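Local atomic coordinates of L-lysine 6-monooxygenase (Pseudomonas syringae pv. tomato, PDB entry 5CQF), a protein that probably catalyses the FAD- and NADPH-dependent hydroxylation of the side-chain amine of lysine or a related amino acid in siderophore biosynthesis. Residues Y382-Q387 with V392-N397; L28-E33 with S85-A90; G247-R252 with P256-Y261. One frame throughout, in Å; residues are numbered along the deposited sequence.

Contact 1 of 3, residues Y382-Q387 with V392-N397; sequences YRVATQ and VNIWVN
Arg383 faces Trp395 across a single antiparallel bridge, and its side chain runs along the strand to Asn393. Its CB and CG both lie 4.0 Å from NE1 of Trp395; CG also comes 3.5 Å from the carbonyl O of Ile394 and sits over one face of the indole, offset toward the rim, in a CH-pi contact with the five-membered ring. With CG anti to the backbone N (chi1 -160°), the chain stays extended through CD, which only loosely approaches Asn393 OD1, to its flat end. NE bonds to Asn393 OD1 at 2.9 Å and NH2 to the same atom at 3.0 Å. This side-on grip keeps the oxygen in the guanidinium plane, while the two nitrogens approach from opposite faces of the carboxamide. ND2 of Asn393 pairs with Asn163.

The bridge is a non-hydrogen-bonded pair flanked by two backbone bonds: Val384 N to Ile394 O, nearly straight (2.7 Å, 174°), and Val396 N to Tyr382 O (2.9 Å). Val384 CG2 rests against Ile394 CG2 at 3.8 Å and Val396 CG2 at 4.0 Å. Branched aliphatic residues suit the face of Val384, Ile394 and Val396, and a long arginine, apolar in its chain, polar at its end, suits the face of Trp395.

Strand 393-396 is outermost in its parallel sheet, with 163-166 on its other flank; the loop segment covers part of its edge. Side-chain hydrogen bonds lie at partly exposed Arg383 and Asn393, backbone bonds hold the middle, methyls meet on the Val384 face, and buried Trp395 NE1 has no hydrogen-bond partner, probably at some energetic cost.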
loop_
_atom_site.group_PDB
_atom_site.type_symbol
_atom_site.label_atom_id
_atom_site.label_comp_id
_atom_site.label_asym_id
_atom_site.label_seq_id
_atom_site.Cartn_x
_atom_site.Cartn_y
_atom_site.Cartn_z
ATOM N N TYR A 382 36.149 -11.745 -5.916
ATOM C CA TYR A 382 36.152 -12.457 -4.641
ATOM C C TYR A 382 37.352 -13.416 -4.458
ATOM O O TYR A 382 37.314 -14.296 -3.603
ATOM C CB TYR A 382 34.783 -13.148 -4.446
ATOM C CG TYR A 382 33.630 -12.139 -4.551
ATOM C CD1 TYR A 382 33.377 -11.240 -3.519
ATOM C CD2 TYR A 382 32.868 -12.032 -5.695
ATOM C CE1 TYR A 382 32.371 -10.298 -3.609
ATOM C CE2 TYR A 382 31.832 -11.099 -5.791
ATOM C CZ TYR A 382 31.589 -10.234 -4.745
ATOM O OH TYR A 382 30.575 -9.275 -4.818
ATOM N N ARG A 383 38.411 -13.212 -5.250
ATOM C CA ARG A 383 39.616 -14.048 -5.197
ATOM C C ARG A 383 40.622 -13.460 -4.224
ATOM O O ARG A 383 40.795 -12.239 -4.158
ATOM C CB ARG A 383 40.268 -14.201 -6.578
ATOM C CG ARG A 383 41.179 -15.418 -6.641
ATOM C CD ARG A 383 41.809 -15.612 -8.016
ATOM N NE ARG A 383 43.103 -16.316 -7.956
ATOM C CZ ARG A 383 44.261 -15.797 -7.499
ATOM N NH1 ARG A 383 44.325 -14.547 -7.023
ATOM N NH2 ARG A 383 45.377 -16.539 -7.508
ATOM N N VAL A 384 41.266 -14.333 -3.460
ATOM C CA VAL A 384 42.259 -13.895 -2.497
ATOM C C VAL A 384 43.610 -13.854 -3.190
ATOM O O VAL A 384 43.983 -14.813 -3.879
ATOM C CB VAL A 384 42.404 -14.848 -1.303
ATOM C CG1 VAL A 384 43.335 -14.237 -0.264
ATOM C CG2 VAL A 384 41.061 -15.165 -0.678
ATOM N N ALA A 385 44.340 -12.757 -3.007
ATOM C CA ALA A 385 45.616 -12.585 -3.700
ATOM C C ALA A 385 46.664 -13.328 -2.882
ATOM O O ALA A 385 46.647 -13.262 -1.656
ATOM C CB ALA A 385 45.972 -11.115 -3.878
ATOM N N THR A 386 47.505 -14.094 -3.574
ATOM C CA THR A 386 48.513 -14.925 -2.941
ATOM C C THR A 386 49.880 -14.439 -3.337
ATOM O O THR A 386 50.019 -13.580 -4.197
ATOM C CB THR A 386 48.401 -16.418 -3.359
ATOM O OG1 THR A 386 48.622 -16.545 -4.763
ATOM C CG2 THR A 386 47.036 -16.990 -2.996
ATOM N N GLN A 387 50.883 -15.023 -2.700
ATOM C CA GLN A 387 52.282 -14.771 -3.009
ATOM C C GLN A 387 52.991 -16.110 -2.890
ATOM O O GLN A 387 52.625 -16.933 -2.045
ATOM C CB GLN A 387 52.873 -13.754 -2.033
ATOM C CG GLN A 387 52.735 -14.151 -0.567
ATOM C CD GLN A 387 52.744 -12.963 0.379
ATOM O OE1 GLN A 387 52.712 -11.806 -0.052
ATOM N NE2 GLN A 387 52.783 -13.242 1.682
ATOM N N VAL A 392 47.450 -22.272 -6.776
ATOM C CA VAL A 392 46.474 -22.355 -5.665
ATOM C C VAL A 392 45.602 -21.097 -5.556
ATOM O O VAL A 392 46.098 -19.974 -5.407
ATOM C CB VAL A 392 47.122 -22.670 -4.298
ATOM C CG1 VAL A 392 46.072 -22.755 -3.195
ATOM C CG2 VAL A 392 47.874 -23.979 -4.377
ATOM N N ASN A 393 44.291 -21.315 -5.622
ATOM C CA ASN A 393 43.333 -20.237 -5.588
ATOM C C ASN A 393 42.358 -20.374 -4.459
ATOM O O ASN A 393 41.911 -21.471 -4.105
ATOM C CB ASN A 393 42.585 -20.175 -6.899
ATOM C CG ASN A 393 43.519 -20.123 -8.080
ATOM O OD1 ASN A 393 44.053 -19.069 -8.403
ATOM N ND2 ASN A 393 43.732 -21.268 -8.726
ATOM N N ILE A 394 42.035 -19.220 -3.893
ATOM C CA ILE A 394 41.088 -19.137 -2.805
ATOM C C ILE A 394 40.142 -17.984 -3.084
ATOM O O ILE A 394 40.559 -16.943 -3.605
ATOM C CB ILE A 394 41.796 -18.930 -1.454
ATOM C CG1 ILE A 394 42.872 -20.016 -1.217
ATOM C CG2 ILE A 394 40.786 -18.950 -0.314
ATOM C CD1 ILE A 394 43.906 -19.634 -0.192
ATOM N N TRP A 395 38.871 -18.202 -2.738
ATOM C CA TRP A 395 37.803 -17.220 -2.899
ATOM C C TRP A 395 37.110 -17.086 -1.571
ATOM O O TRP A 395 36.926 -18.101 -0.883
ATOM C CB TRP A 395 36.782 -17.701 -3.904
ATOM C CG TRP A 395 37.245 -17.681 -5.333
ATOM C CD1 TRP A 395 37.070 -16.671 -6.236
ATOM C CD2 TRP A 395 37.931 -18.725 -6.034
ATOM N NE1 TRP A 395 37.618 -17.018 -7.441
ATOM C CE2 TRP A 395 38.153 -18.271 -7.344
ATOM C CE3 TRP A 395 38.404 -19.976 -5.671
ATOM C CZ2 TRP A 395 38.814 -19.029 -8.295
ATOM C CZ3 TRP A 395 39.057 -20.738 -6.617
ATOM C CH2 TRP A 395 39.257 -20.261 -7.915
ATOM N N VAL A 396 36.737 -15.863 -1.201
ATOM C CA VAL A 396 35.838 -15.664 -0.066
ATOM C C VAL A 396 34.480 -15.216 -0.592
ATOM O O VAL A 396 34.359 -14.134 -1.126
ATOM C CB VAL A 396 36.375 -14.659 0.966
ATOM C CG1 VAL A 396 35.400 -14.512 2.136
ATOM C CG2 VAL A 396 37.724 -15.113 1.477
ATOM N N ASN A 397 33.473 -16.075 -0.449
ATOM C CA ASN A 397 32.146 -15.845 -1.045
ATOM C C ASN A 397 31.233 -15.013 -0.147
ATOM O O ASN A 397 30.240 -15.506 0.402
ATOM C CB ASN A 397 31.491 -17.186 -1.382
ATOM C CG ASN A 397 30.328 -17.045 -2.322
ATOM O OD1 ASN A 397 29.949 -15.941 -2.695
ATOM N ND2 ASN A 397 29.748 -18.178 -2.723
#

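Contact 2 of 3, residues L28-E33 with S85-A90; sequences LACAFE and SRFSFA
The ring of Phe87 meets residues 28-33 of helix 23-37 obliquely, through Cys30 SG and Glu33 CB, while Arg86 CG from the same loop lies over one of its faces, offset toward the rim. The guanidinium of Arg86 in turn has Phe87 CZ over its centre, 3.4 Å above its plane, and the carbonyl O of Glu33 near that plane at its edge, 3.8 Å from NH1. The arginine reaches this place because its CG is set between the backbone N and the carbonyl carbon (chi1 78°), and the chain then runs extended to NE.

Cys30 SG touches Phe87 CD2 at 3.8 Å. This is a sulfur-aromatic contact: the line from SG to the centre of the Phe87 ring is 35° off the ring normal, an oblique approach. A small, polarisable thiol fits where helix and ring come close. One turn on, Glu33 CB packs 4.0 Å from Phe87 CE2, and its carboxylate, brought round by a bend at chi2, forms a long salt bridge from OE1 to Arg86 NH2 (3.9 Å). Carboxylate and guanidinium are turned 71° apart, so they do not meet as a flat two-bond pair, and the attraction is probably modest.

The loop is shaped by a type I turn from Ser85 to Ser88. Ser85 OG accepts from Phe87 N (3.2 Å), an ST turn that helps to hold the backbone at Phe87, and it also pairs with Asp34. Ser88 then N-caps the next helix, 89-96.

Helix 23-37 follows strand 16-19 and a glycine-rich turn consistent with a dinucleotide-binding Rossmann fold. Leu28 and Phe32 pack on strand 47-50 and helix 412-428, Cys30, Glu33 and Phe87 all touch helix 111-125, and Arg86 meets Arg84 of the second subunit.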
loop_
_atom_site.group_PDB
_atom_site.type_symbol
_atom_site.label_atom_id
_atom_site.label_comp_id
_atom_site.label_asym_id
_atom_site.label_seq_id
_atom_site.Cartn_x
_atom_site.Cartn_y
_atom_site.Cartn_z
ATOM N N LEU A 28 26.074 -21.520 -5.274
ATOM C CA LEU A 28 27.204 -21.992 -6.078
ATOM C C LEU A 28 26.950 -23.351 -6.675
ATOM O O LEU A 28 27.221 -23.549 -7.850
ATOM C CB LEU A 28 28.468 -22.063 -5.234
ATOM C CG LEU A 28 29.720 -22.449 -5.978
ATOM C CD1 LEU A 28 30.140 -21.392 -6.984
ATOM C CD2 LEU A 28 30.794 -22.691 -4.941
ATOM N N ALA A 29 26.472 -24.294 -5.873
ATOM C CA ALA A 29 26.076 -25.611 -6.415
ATOM C C ALA A 29 25.032 -25.495 -7.497
ATOM O O ALA A 29 25.093 -26.226 -8.483
ATOM C CB ALA A 29 25.573 -26.531 -5.321
ATOM N N CYS A 30 24.089 -24.550 -7.359
ATOM C CA CYS A 30 23.094 -24.383 -8.413
ATOM C C CYS A 30 23.739 -23.995 -9.735
ATOM O O CYS A 30 23.295 -24.419 -10.767
ATOM C CB CYS A 30 22.035 -23.355 -8.046
ATOM S SG CYS A 30 20.918 -23.880 -6.743
ATOM N N ALA A 31 24.773 -23.176 -9.722
ATOM C CA ALA A 31 25.462 -22.836 -10.976
ATOM C C ALA A 31 26.065 -24.074 -11.617
ATOM O O ALA A 31 25.980 -24.245 -12.830
ATOM C CB ALA A 31 26.550 -21.802 -10.759
ATOM N N PHE A 32 26.675 -24.926 -10.806
ATOM C CA PHE A 32 27.280 -26.143 -11.352
ATOM C C PHE A 32 26.222 -27.083 -11.874
ATOM O O PHE A 32 26.338 -27.580 -13.000
ATOM C CB PHE A 32 28.181 -26.828 -10.330
ATOM C CG PHE A 32 29.487 -26.124 -10.144
ATOM C CD1 PHE A 32 30.450 -26.186 -11.126
ATOM C CD2 PHE A 32 29.725 -25.354 -9.028
ATOM C CE1 PHE A 32 31.638 -25.522 -10.990
ATOM C CE2 PHE A 32 30.919 -24.679 -8.875
ATOM C CZ PHE A 32 31.886 -24.771 -9.858
ATOM N N GLU A 33 25.171 -27.296 -11.095
ATOM C CA GLU A 33 24.090 -28.153 -11.573
ATOM C C GLU A 33 23.411 -27.610 -12.825
ATOM O O GLU A 33 23.171 -28.371 -13.736
ATOM C CB GLU A 33 23.073 -28.444 -10.475
ATOM C CG GLU A 33 23.649 -29.256 -9.316
ATOM C CD GLU A 33 24.015 -30.699 -9.696
ATOM O OE1 GLU A 33 23.289 -31.304 -10.527
ATOM O OE2 GLU A 33 25.025 -31.224 -9.163
ATOM N N SER A 85 17.006 -21.595 -14.832
ATOM C CA SER A 85 17.396 -22.606 -13.873
ATOM C C SER A 85 16.189 -23.360 -13.347
ATOM O O SER A 85 15.124 -22.788 -13.164
ATOM C CB SER A 85 18.135 -21.946 -12.724
ATOM O OG SER A 85 18.470 -22.865 -11.710
ATOM N N ARG A 86 16.360 -24.646 -13.072
ATOM C CA ARG A 86 15.273 -25.397 -12.505
ATOM C C ARG A 86 15.073 -25.139 -11.010
ATOM O O ARG A 86 14.095 -25.621 -10.437
ATOM C CB ARG A 86 15.400 -26.884 -12.841
ATOM C CG ARG A 86 16.394 -27.700 -12.051
ATOM C CD ARG A 86 16.612 -29.020 -12.789
ATOM N NE ARG A 86 17.496 -29.930 -12.070
ATOM C CZ ARG A 86 18.827 -29.939 -12.153
ATOM N NH1 ARG A 86 19.491 -29.064 -12.910
ATOM N NH2 ARG A 86 19.509 -30.820 -11.442
ATOM N N PHE A 87 15.933 -24.302 -10.420
ATOM C CA PHE A 87 15.862 -23.934 -8.997
ATOM C C PHE A 87 15.268 -22.553 -8.699
ATOM O O PHE A 87 15.331 -22.076 -7.577
ATOM C CB PHE A 87 17.245 -24.064 -8.406
ATOM C CG PHE A 87 17.938 -25.324 -8.838
ATOM C CD1 PHE A 87 17.467 -26.566 -8.406
ATOM C CD2 PHE A 87 19.015 -25.280 -9.699
ATOM C CE1 PHE A 87 18.081 -27.745 -8.803
ATOM C CE2 PHE A 87 19.636 -26.446 -10.099
ATOM C CZ PHE A 87 19.168 -27.680 -9.654
ATOM N N SER A 88 14.638 -21.949 -9.696
ATOM C CA SER A 88 13.973 -20.664 -9.528
ATOM C C SER A 88 12.781 -20.753 -8.583
ATOM O O SER A 88 12.221 -21.808 -8.387
ATOM C CB SER A 88 13.536 -20.131 -10.888
ATOM O OG SER A 88 12.447 -20.879 -11.395
ATOM N N PHE A 89 12.412 -19.631 -7.980
ATOM C CA PHE A 89 11.292 -19.567 -7.081
ATOM C C PHE A 89 9.995 -19.833 -7.846
ATOM O O PHE A 89 9.077 -20.396 -7.304
ATOM C CB PHE A 89 11.233 -18.179 -6.453
ATOM C CG PHE A 89 10.305 -18.078 -5.275
ATOM C CD1 PHE A 89 10.708 -18.493 -4.034
ATOM C CD2 PHE A 89 9.049 -17.583 -5.414
ATOM C CE1 PHE A 89 9.881 -18.418 -2.952
ATOM C CE2 PHE A 89 8.201 -17.472 -4.326
ATOM C CZ PHE A 89 8.633 -17.899 -3.084
ATOM N N ALA A 90 9.914 -19.404 -9.096
ATOM C CA ALA A 90 8.778 -19.736 -9.939
ATOM C C ALA A 90 8.616 -21.253 -10.098
ATOM O O ALA A 90 7.522 -21.759 -9.955
ATOM C CB ALA A 90 8.916 -19.073 -11.279
#

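Contact 3 of 3, residues G247-R252 with P256-Y261; sequences GQFPNR and PDHVDY
Phe249 and His258 carry the whole of this small contact, ring against ring. The phenylalanine comes edge first: its CZ lies 3.8 Å from His258 ND1 and 3.9 Å from His258 CG, and Phe249 CE2 follows at 4.2 Å from His258 CG. CZ thus stands over one face of the imidazole, displaced toward the rim. With Phe249 CG anti to its backbone nitrogen (chi1 -173°), the phenyl group is sent out from the loop toward the helix.

With the ring planes at 87° and the centroids 5.3 Å apart, the pair is a T-shaped, edge-to-face stack. It ties the loop after strand 245-246 to helix 255-264, which begins only a few residues further along the chain. Two aromatic side chains suit such a place, since they can bridge the gap between backbones that do not touch, and both remain partly exposed.

Leu243 of the third subunit packs on both Phe249 and His258, adding an apolar neighbour at the subunit boundary. On the loop, Asn251 and Gln248 are tied by hydrogen bonds to Asp68; on the helix, Asp260 forms a salt bridge with Arg380, and Val259 packs on Ile406.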
loop_
_atom_site.group_PDB
_atom_site.type_symbol
_atom_site.label_atom_id
_atom_site.label_comp_id
_atom_site.label_asym_id
_atom_site.label_seq_id
_atom_site.Cartn_x
_atom_site.Cartn_y
_atom_site.Cartn_z
ATOM N N GLY A 247 14.623 -0.625 4.764
ATOM C CA GLY A 247 15.212 -1.589 3.835
ATOM C C GLY A 247 16.710 -1.685 4.037
ATOM O O GLY A 247 17.352 -0.676 4.244
ATOM N N GLN A 248 17.258 -2.894 3.978
ATOM C CA GLN A 248 18.699 -3.091 4.051
ATOM C C GLN A 248 19.268 -2.667 2.715
ATOM O O GLN A 248 18.547 -2.602 1.726
ATOM C CB GLN A 248 19.068 -4.535 4.448
ATOM C CG GLN A 248 18.515 -4.871 5.845
ATOM C CD GLN A 248 18.776 -6.276 6.352
ATOM O OE1 GLN A 248 19.147 -7.151 5.615
ATOM N NE2 GLN A 248 18.553 -6.484 7.630
ATOM N N PHE A 249 20.562 -2.400 2.696
ATOM C CA PHE A 249 21.225 -1.732 1.576
ATOM C C PHE A 249 20.966 -2.419 0.246
ATOM O O PHE A 249 20.556 -1.773 -0.696
ATOM C CB PHE A 249 22.725 -1.617 1.861
ATOM C CG PHE A 249 23.490 -0.791 0.862
ATOM C CD1 PHE A 249 23.624 0.584 1.038
ATOM C CD2 PHE A 249 24.146 -1.393 -0.217
ATOM C CE1 PHE A 249 24.369 1.341 0.146
ATOM C CE2 PHE A 249 24.888 -0.626 -1.111
ATOM C CZ PHE A 249 24.995 0.739 -0.930
ATOM N N PRO A 250 21.159 -3.740 0.179
ATOM C CA PRO A 250 20.986 -4.425 -1.106
ATOM C C PRO A 250 19.552 -4.383 -1.683
ATOM O O PRO A 250 19.357 -4.654 -2.877
ATOM C CB PRO A 250 21.373 -5.875 -0.794
ATOM C CG PRO A 250 22.112 -5.822 0.502
ATOM C CD PRO A 250 21.513 -4.674 1.265
ATOM N N ASN A 251 18.576 -4.027 -0.846
ATOM C CA ASN A 251 17.200 -3.811 -1.295
ATOM C C ASN A 251 16.859 -2.372 -1.667
ATOM O O ASN A 251 15.788 -2.107 -2.166
ATOM C CB ASN A 251 16.238 -4.365 -0.259
ATOM C CG ASN A 251 16.422 -5.862 -0.070
ATOM O OD1 ASN A 251 16.721 -6.574 -1.024
ATOM N ND2 ASN A 251 16.267 -6.344 1.159
ATOM N N ARG A 252 17.796 -1.464 -1.471
ATOM C CA ARG A 252 17.613 -0.069 -1.851
ATOM C C ARG A 252 18.334 0.275 -3.127
ATOM O O ARG A 252 17.872 1.128 -3.861
ATOM C CB ARG A 252 18.117 0.862 -0.742
ATOM C CG ARG A 252 17.276 0.789 0.516
ATOM C CD ARG A 252 15.892 1.420 0.320
ATOM N NE ARG A 252 15.999 2.871 0.124
ATOM C CZ ARG A 252 16.200 3.761 1.092
ATOM N NH1 ARG A 252 16.277 3.373 2.350
ATOM N NH2 ARG A 252 16.310 5.048 0.801
ATOM N N PRO A 256 26.094 -4.480 -6.623
ATOM C CA PRO A 256 27.298 -4.607 -7.451
ATOM C C PRO A 256 27.856 -3.305 -8.054
ATOM O O PRO A 256 29.071 -3.219 -8.227
ATOM C CB PRO A 256 26.877 -5.584 -8.554
ATOM C CG PRO A 256 25.866 -6.425 -7.859
ATOM C CD PRO A 256 25.071 -5.455 -7.014
ATOM N N ASP A 257 27.003 -2.329 -8.364
ATOM C CA ASP A 257 27.492 -1.028 -8.836
ATOM C C ASP A 257 28.307 -0.292 -7.773
ATOM O O ASP A 257 29.260 0.424 -8.107
ATOM C CB ASP A 257 26.350 -0.119 -9.236
ATOM C CG ASP A 257 25.650 -0.569 -10.504
ATOM O OD1 ASP A 257 26.116 -1.514 -11.196
ATOM O OD2 ASP A 257 24.617 0.066 -10.803
ATOM N N HIS A 258 27.907 -0.459 -6.511
ATOM C CA HIS A 258 28.605 0.141 -5.377
ATOM C C HIS A 258 29.878 -0.646 -5.056
ATOM O O HIS A 258 30.887 -0.054 -4.725
ATOM C CB HIS A 258 27.659 0.291 -4.177
ATOM C CG HIS A 258 26.503 1.199 -4.483
ATOM N ND1 HIS A 258 26.428 2.500 -4.025
ATOM C CD2 HIS A 258 25.421 1.022 -5.285
ATOM C CE1 HIS A 258 25.350 3.081 -4.522
ATOM N NE2 HIS A 258 24.718 2.205 -5.283
ATOM N N VAL A 259 29.835 -1.968 -5.194
ATOM C CA VAL A 259 31.028 -2.775 -5.069
ATOM C C VAL A 259 31.995 -2.333 -6.179
ATOM O O VAL A 259 33.179 -2.112 -5.865
ATOM C CB VAL A 259 30.715 -4.281 -5.115
ATOM C CG1 VAL A 259 31.990 -5.127 -5.111
ATOM C CG2 VAL A 259 29.804 -4.674 -3.951
ATOM N N ASP A 260 31.513 -2.141 -7.427
ATOM C CA ASP A 260 32.412 -1.653 -8.545
ATOM C C ASP A 260 33.094 -0.349 -8.164
ATOM O O ASP A 260 34.305 -0.209 -8.275
ATOM C CB ASP A 260 31.675 -1.359 -9.862
ATOM C CG ASP A 260 31.158 -2.624 -10.580
ATOM O OD1 ASP A 260 31.451 -3.750 -10.148
ATOM O OD2 ASP A 260 30.450 -2.482 -11.607
ATOM N N TYR A 261 32.301 0.630 -7.747
ATOM C CA TYR A 261 32.844 1.930 -7.440
ATOM C C TYR A 261 33.920 1.765 -6.368
ATOM O O TYR A 261 35.013 2.291 -6.543
ATOM C CB TYR A 261 31.757 2.912 -6.996
ATOM C CG TYR A 261 32.300 4.250 -6.531
ATOM C CD1 TYR A 261 32.708 5.227 -7.448
ATOM C CD2 TYR A 261 32.380 4.546 -5.172
ATOM C CE1 TYR A 261 33.197 6.451 -7.027
ATOM C CE2 TYR A 261 32.884 5.772 -4.719
ATOM C CZ TYR A 261 33.293 6.725 -5.640
ATOM O OH TYR A 261 33.777 7.931 -5.150
#

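Contacts 1 and 2 are partly buried, whereas contact 3 is a surface contact. Contact 1 depends on backbone and side-chain hydrogen bonds, as befits a sheet edge; contact 2 joins a helix to a loop by sulfur, ring and a long ion pair; contact 3 rests on two rings alone. Helix 412-428 runs past all three, touching Trp395 of contact 1 and, beside the other two, Leu28 and Phe32, and Pro250 and Pro256. Contacts 1 and 2 also share one parallel sheet, the first on its outermost strand 393-396, the second through a helix packed on strand 47-50. Other subunits touch the segments of contacts 2 and 3 but not those of contact 1.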